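Local coordinates for endo-xylogalacturonan hydrolase A (Aspergillus tubingensis, PDB 4C2L), which cleaves xylogalacturonan, the xylose-substituted galacturonan of the hairy regions of pectin, as a secreted glycoside hydrolase of family 28, at residues A[218-223]-A[248-253]. Residues are numbered along the deposited sequence; the frame is centred on the assembly and turned at random.
Sequences SSNYVT and VKNIYV. With NAG (2-acetamido-2-deoxy-beta-D-glucopyranose), chain B; NAG (2-acetamido-2-deoxy-beta-D-glucopyranose), chain C; SO4 (sulfate ion), chain J.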
ATOM      1  N   SER A 218       0.061   8.551 -11.135  1.00 14.08           N
ATOM      2  CA  SER A 218       1.450   8.860 -11.508  1.00 14.54           C
ATOM      3  C   SER A 218       2.514   7.861 -11.047  1.00 14.09           C
ATOM      4  O   SER A 218       3.713   8.135 -11.176  1.00 14.10           O
ATOM      5  CB  SER A 218       1.840  10.314 -11.177  1.00 15.85           C
ATOM      6  OG  SER A 218       0.873  11.191 -11.727  1.00 17.21           O
ATOM      7  N   SER A 219       2.106   6.698 -10.533  1.00 14.16           N
ATOM      8  CA  SER A 219       3.096   5.645 -10.320  1.00 13.66           C
ATOM      9  C   SER A 219       3.565   5.091 -11.666  1.00 14.33           C
ATOM     10  O   SER A 219       2.772   4.938 -12.605  1.00 14.61           O
ATOM     11  CB  SER A 219       2.578   4.521  -9.410  1.00 13.82           C
ATOM     12  OG  SER A 219       1.292   4.083  -9.799  1.00 13.69           O
ATOM     13  N   ASN A 220       4.858   4.808 -11.743  1.00 14.58           N
ATOM     14  CA  ASN A 220       5.486   4.371 -12.996  1.00 14.91           C
ATOM     15  C   ASN A 220       6.725   3.574 -12.657  1.00 14.82           C
ATOM     16  O   ASN A 220       7.529   3.978 -11.807  1.00 15.16           O
ATOM     17  CB  ASN A 220       5.870   5.615 -13.822  1.00 15.61           C
ATOM     18  CG  ASN A 220       6.308   5.293 -15.243  1.00 17.03           C
ATOM     19  OD1 ASN A 220       6.115   4.182 -15.748  1.00 17.20           O
ATOM     20  ND2 ASN A 220       6.911   6.294 -15.905  1.00 18.19           N
ATOM     21  N   TYR A 221       6.893   2.438 -13.332  1.00 14.20           N
ATOM     22  CA  TYR A 221       8.038   1.547 -13.100  1.00 14.35           C
ATOM     23  C   TYR A 221       8.109   1.110 -11.635  1.00 14.12           C
ATOM     24  O   TYR A 221       9.052   1.456 -10.903  1.00 14.55           O
ATOM     25  CB  TYR A 221       9.351   2.178 -13.563  1.00 15.92           C
ATOM     26  CG  TYR A 221       9.392   2.415 -15.054  1.00 17.37           C
ATOM     27  CD1 TYR A 221       9.385   1.345 -15.946  1.00 18.66           C
ATOM     28  CD2 TYR A 221       9.442   3.709 -15.570  1.00 18.91           C
ATOM     29  CE1 TYR A 221       9.410   1.555 -17.321  1.00 19.36           C
ATOM     30  CE2 TYR A 221       9.481   3.931 -16.949  1.00 20.15           C
ATOM     31  CZ  TYR A 221       9.463   2.846 -17.809  1.00 20.73           C
ATOM     32  OH  TYR A 221       9.495   3.059 -19.170  1.00 22.46           O
ATOM     33  N   VAL A 222       7.111   0.341 -11.227  1.00 13.38           N
ATOM     34  CA  VAL A 222       7.079  -0.254  -9.885  1.00 12.96           C
ATOM     35  C   VAL A 222       7.190  -1.759 -10.035  1.00 13.33           C
ATOM     36  O   VAL A 222       6.490  -2.367 -10.863  1.00 12.88           O
ATOM     37  CB  VAL A 222       5.787   0.091  -9.106  1.00 13.01           C
ATOM     38  CG1 VAL A 222       5.856  -0.439  -7.664  1.00 13.44           C
ATOM     39  CG2 VAL A 222       5.561   1.604  -9.108  1.00 13.66           C
ATOM     40  N   THR A 223       8.075  -2.345  -9.244  1.00 13.01           N
ATOM     41  CA  THR A 223       8.204  -3.794  -9.179  1.00 13.97           C
ATOM     42  C   THR A 223       7.887  -4.234  -7.773  1.00 13.58           C
ATOM     43  O   THR A 223       8.424  -3.680  -6.806  1.00 12.81           O
ATOM     44  CB  THR A 223       9.637  -4.225  -9.529  1.00 15.13           C
ATOM     45  OG1 THR A 223       9.916  -3.852 -10.881  1.00 19.09           O
ATOM     46  CG2 THR A 223       9.809  -5.734  -9.390  1.00 16.21           C
ATOM     47  N   VAL A 248      -1.545   5.048 -14.255  1.00 14.48           N
ATOM     48  CA  VAL A 248      -0.643   4.099 -13.598  1.00 13.56           C
ATOM     49  C   VAL A 248      -0.041   3.292 -14.738  1.00 13.36           C
ATOM     50  O   VAL A 248      -0.786   2.786 -15.593  1.00 13.35           O
ATOM     51  CB  VAL A 248      -1.398   3.171 -12.620  1.00 13.54           C
ATOM     52  CG1 VAL A 248      -0.481   2.051 -12.114  1.00 13.05           C
ATOM     53  CG2 VAL A 248      -1.922   3.963 -11.430  1.00 13.34           C
ATOM     54  N   LYS A 249       1.281   3.203 -14.794  1.00 13.22           N
ATOM     55  CA  LYS A 249       1.909   2.427 -15.861  1.00 14.65           C
ATOM     56  C   LYS A 249       3.144   1.657 -15.484  1.00 13.83           C
ATOM     57  O   LYS A 249       3.837   1.996 -14.514  1.00 12.80           O
ATOM     58  CB  LYS A 249       2.218   3.309 -17.076  1.00 16.75           C
ATOM     59  CG  LYS A 249       3.011   4.545 -16.793  1.00 19.80           C
ATOM     60  CD  LYS A 249       2.981   5.487 -17.995  1.00 22.07           C
ATOM     61  CE  LYS A 249       3.991   6.586 -17.773  1.00 24.15           C
ATOM     62  NZ  LYS A 249       4.044   7.497 -18.950  1.00 25.84           N
ATOM     63  N   ASN A 250       3.423   0.620 -16.271  1.00 13.31           N
ATOM     64  CA  ASN A 250       4.698  -0.093 -16.181  1.00 13.17           C
ATOM     65  C   ASN A 250       4.908  -0.672 -14.784  1.00 13.06           C
ATOM     66  O   ASN A 250       5.903  -0.383 -14.081  1.00 12.71           O
ATOM     67  CB  ASN A 250       5.841   0.823 -16.613  1.00 13.76           C
ATOM     68  CG  ASN A 250       5.597   1.429 -17.986  1.00 14.59           C
ATOM     69  OD1 ASN A 250       5.122   0.737 -18.900  1.00 14.41           O
ATOM     70  ND2 ASN A 250       5.889   2.725 -18.135  1.00 14.48           N
ATOM     71  N   ILE A 251       3.954  -1.516 -14.412  1.00 12.37           N
ATOM     72  CA  ILE A 251       3.925  -2.143 -13.087  1.00 12.37           C
ATOM     73  C   ILE A 251       4.123  -3.639 -13.247  1.00 12.88           C
ATOM     74  O   ILE A 251       3.471  -4.265 -14.097  1.00 12.89           O
ATOM     75  CB  ILE A 251       2.559  -1.907 -12.410  1.00 12.10           C
ATOM     76  CG1 ILE A 251       2.162  -0.405 -12.369  1.00 12.70           C
ATOM     77  CG2 ILE A 251       2.485  -2.574 -11.038  1.00 12.10           C
ATOM     78  CD1 ILE A 251       3.084   0.488 -11.571  1.00 12.82           C
ATOM     79  N   TYR A 252       4.987  -4.224 -12.411  1.00 12.64           N
ATOM     80  CA  TYR A 252       5.187  -5.668 -12.459  1.00 13.28           C
ATOM     81  C   TYR A 252       5.103  -6.228 -11.049  1.00 12.99           C
ATOM     82  O   TYR A 252       5.883  -5.839 -10.177  1.00 13.32           O
ATOM     83  CB  TYR A 252       6.535  -5.999 -13.108  1.00 14.41           C
ATOM     84  CG  TYR A 252       6.750  -7.486 -13.225  1.00 15.82           C
ATOM     85  CD1 TYR A 252       6.103  -8.220 -14.224  1.00 17.13           C
ATOM     86  CD2 TYR A 252       7.553  -8.161 -12.310  1.00 16.96           C
ATOM     87  CE1 TYR A 252       6.268  -9.601 -14.319  1.00 18.35           C
ATOM     88  CE2 TYR A 252       7.731  -9.540 -12.400  1.00 18.23           C
ATOM     89  CZ  TYR A 252       7.078 -10.246 -13.397  1.00 19.47           C
ATOM     90  OH  TYR A 252       7.229 -11.618 -13.471  1.00 21.46           O
ATOM     91  N   VAL A 253       4.159  -7.131 -10.830  1.00 12.71           N
ATOM     92  CA  VAL A 253       3.960  -7.732  -9.512  1.00 12.69           C
ATOM     93  C   VAL A 253       4.078  -9.237  -9.677  1.00 13.45           C
ATOM     94  O   VAL A 253       3.366  -9.829 -10.480  1.00 14.24           O
ATOM     95  CB  VAL A 253       2.580  -7.424  -8.926  1.00 12.79           C
ATOM     96  CG1 VAL A 253       2.442  -8.096  -7.561  1.00 13.16           C
ATOM     97  CG2 VAL A 253       2.372  -5.915  -8.786  1.00 12.82           C
TER
HETATM   98  C1  NAG B   1       6.306  -2.699 -18.703  1.00 19.28           C
HETATM   99  C2  NAG B   1       7.467  -2.125 -19.521  1.00 22.08           C
HETATM  100  C3  NAG B   1       8.804  -2.710 -19.075  1.00 22.96           C
HETATM  101  C4  NAG B   1       8.969  -2.619 -17.552  1.00 22.86           C
HETATM  102  C5  NAG B   1       7.714  -3.175 -16.845  1.00 20.44           C
HETATM  103  C6  NAG B   1       7.732  -3.100 -15.309  1.00 18.50           C
HETATM  104  C7  NAG B   1       6.946  -1.559 -21.840  1.00 26.78           C
HETATM  105  C8  NAG B   1       6.777  -2.097 -23.233  1.00 28.29           C
HETATM  106  N2  NAG B   1       7.270  -2.457 -20.918  1.00 24.07           N
HETATM  107  O3  NAG B   1       9.849  -2.013 -19.722  1.00 24.27           O
HETATM  108  O4  NAG B   1      10.132  -3.351 -17.186  1.00 26.27           O
HETATM  109  O5  NAG B   1       6.554  -2.518 -17.320  1.00 18.86           O
HETATM  110  O6  NAG B   1       8.100  -1.818 -14.848  1.00 18.29           O
HETATM  111  O7  NAG B   1       6.782  -0.359 -21.613  1.00 29.28           O
HETATM  112  C1  NAG C   2      10.997  -2.532 -16.371  1.00 30.61           C
HETATM  113  C2  NAG C   2      11.983  -3.435 -15.616  1.00 33.41           C
HETATM  114  C3  NAG C   2      13.115  -2.688 -14.910  1.00 37.21           C
HETATM  115  C4  NAG C   2      13.631  -1.468 -15.668  1.00 37.68           C
HETATM  116  C5  NAG C   2      12.477  -0.678 -16.299  1.00 35.28           C
HETATM  117  C6  NAG C   2      12.997   0.456 -17.169  1.00 36.25           C
HETATM  118  C7  NAG C   2      11.018  -5.509 -14.809  1.00 32.52           C
HETATM  119  C8  NAG C   2      10.300  -6.218 -13.696  1.00 31.47           C
HETATM  120  N2  NAG C   2      11.292  -4.223 -14.610  1.00 32.66           N
HETATM  121  O3  NAG C   2      14.175  -3.600 -14.776  1.00 41.27           O
HETATM  122  O4  NAG C   2      14.383  -0.656 -14.783  1.00 40.56           O
HETATM  123  O5  NAG C   2      11.682  -1.534 -17.105  1.00 33.28           O
HETATM  124  O6  NAG C   2      13.718  -0.117 -18.236  1.00 38.87           O
HETATM  125  O7  NAG C   2      11.318  -6.094 -15.845  1.00 31.79           O
HETATM  126  S   SO4 J1412       5.061   4.768 -21.482  1.00 47.24           S
HETATM  127  O1  SO4 J1412       3.754   4.066 -21.474  1.00 47.52           O
HETATM  128  O2  SO4 J1412       5.654   4.638 -22.838  1.00 49.23           O
HETATM  129  O3  SO4 J1412       5.999   4.192 -20.491  1.00 41.32           O
HETATM  130  O4  SO4 J1412       4.818   6.199 -21.161  1.00 46.72           O
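Residues 219-223 and 248-252 run parallel, their directions only 2° apart, with Asn220 beside Lys249, Val222 beside Ile251 and Thr223 beside Tyr252. Lys249 N donates to Ser219 O, Val222 N to Asn250 O, and Tyr252 N to Val222 O, the last a short bond of 2.8 Å. Both chains turn a corner at the same level, where Tyr221 and Asn250 take positive phi, a backbone shape that asparagine adopts more readily than most residues. These are neighbouring coils of the right-handed parallel beta-helix of family 28; the aligned corners bring the unlike Tyr221 and Asn250 together, while Tyr198 and Asn283 meet them like with like from the coils beyond.

At the corner Asn250 ND2 donates to Asn220 OD1 (2.8 Å), in the carbonyl plane of the acceptor, while Asn250 OD1 accepts from Asn283, so the amide is fixed at both ends. The side chain runs alongside Tyr221, its amide nitrogen over one ring face near the rim, planes 22° apart; Asn250 CB makes a CH-pi contact 4.0 Å from the ring centroid. The Tyr198 ring meets that of Tyr221 nearly parallel.

Inward, Ile251, with CG1 anti to its carbonyl carbon (chi1 -53°), reaches Val222 CG2 through CD1 (3.7 Å), and both branched residues pack on Phe215. Outward, the straight Lys249 chain passes Asn220 at a slant, CG 3.3 Å from OD1, and brings NZ to O4 of a sulfate, probably from the crystallisation liquor, which Asn250 ND2 also binds through O3. The attached glycan covers the corner and the Thr223-Tyr252 end: O6 of its chain B sugar donates to Asn250 O (2.7 Å), and the chain C acetyl methyl C8 lies 3.6 Å from Tyr252 CD2.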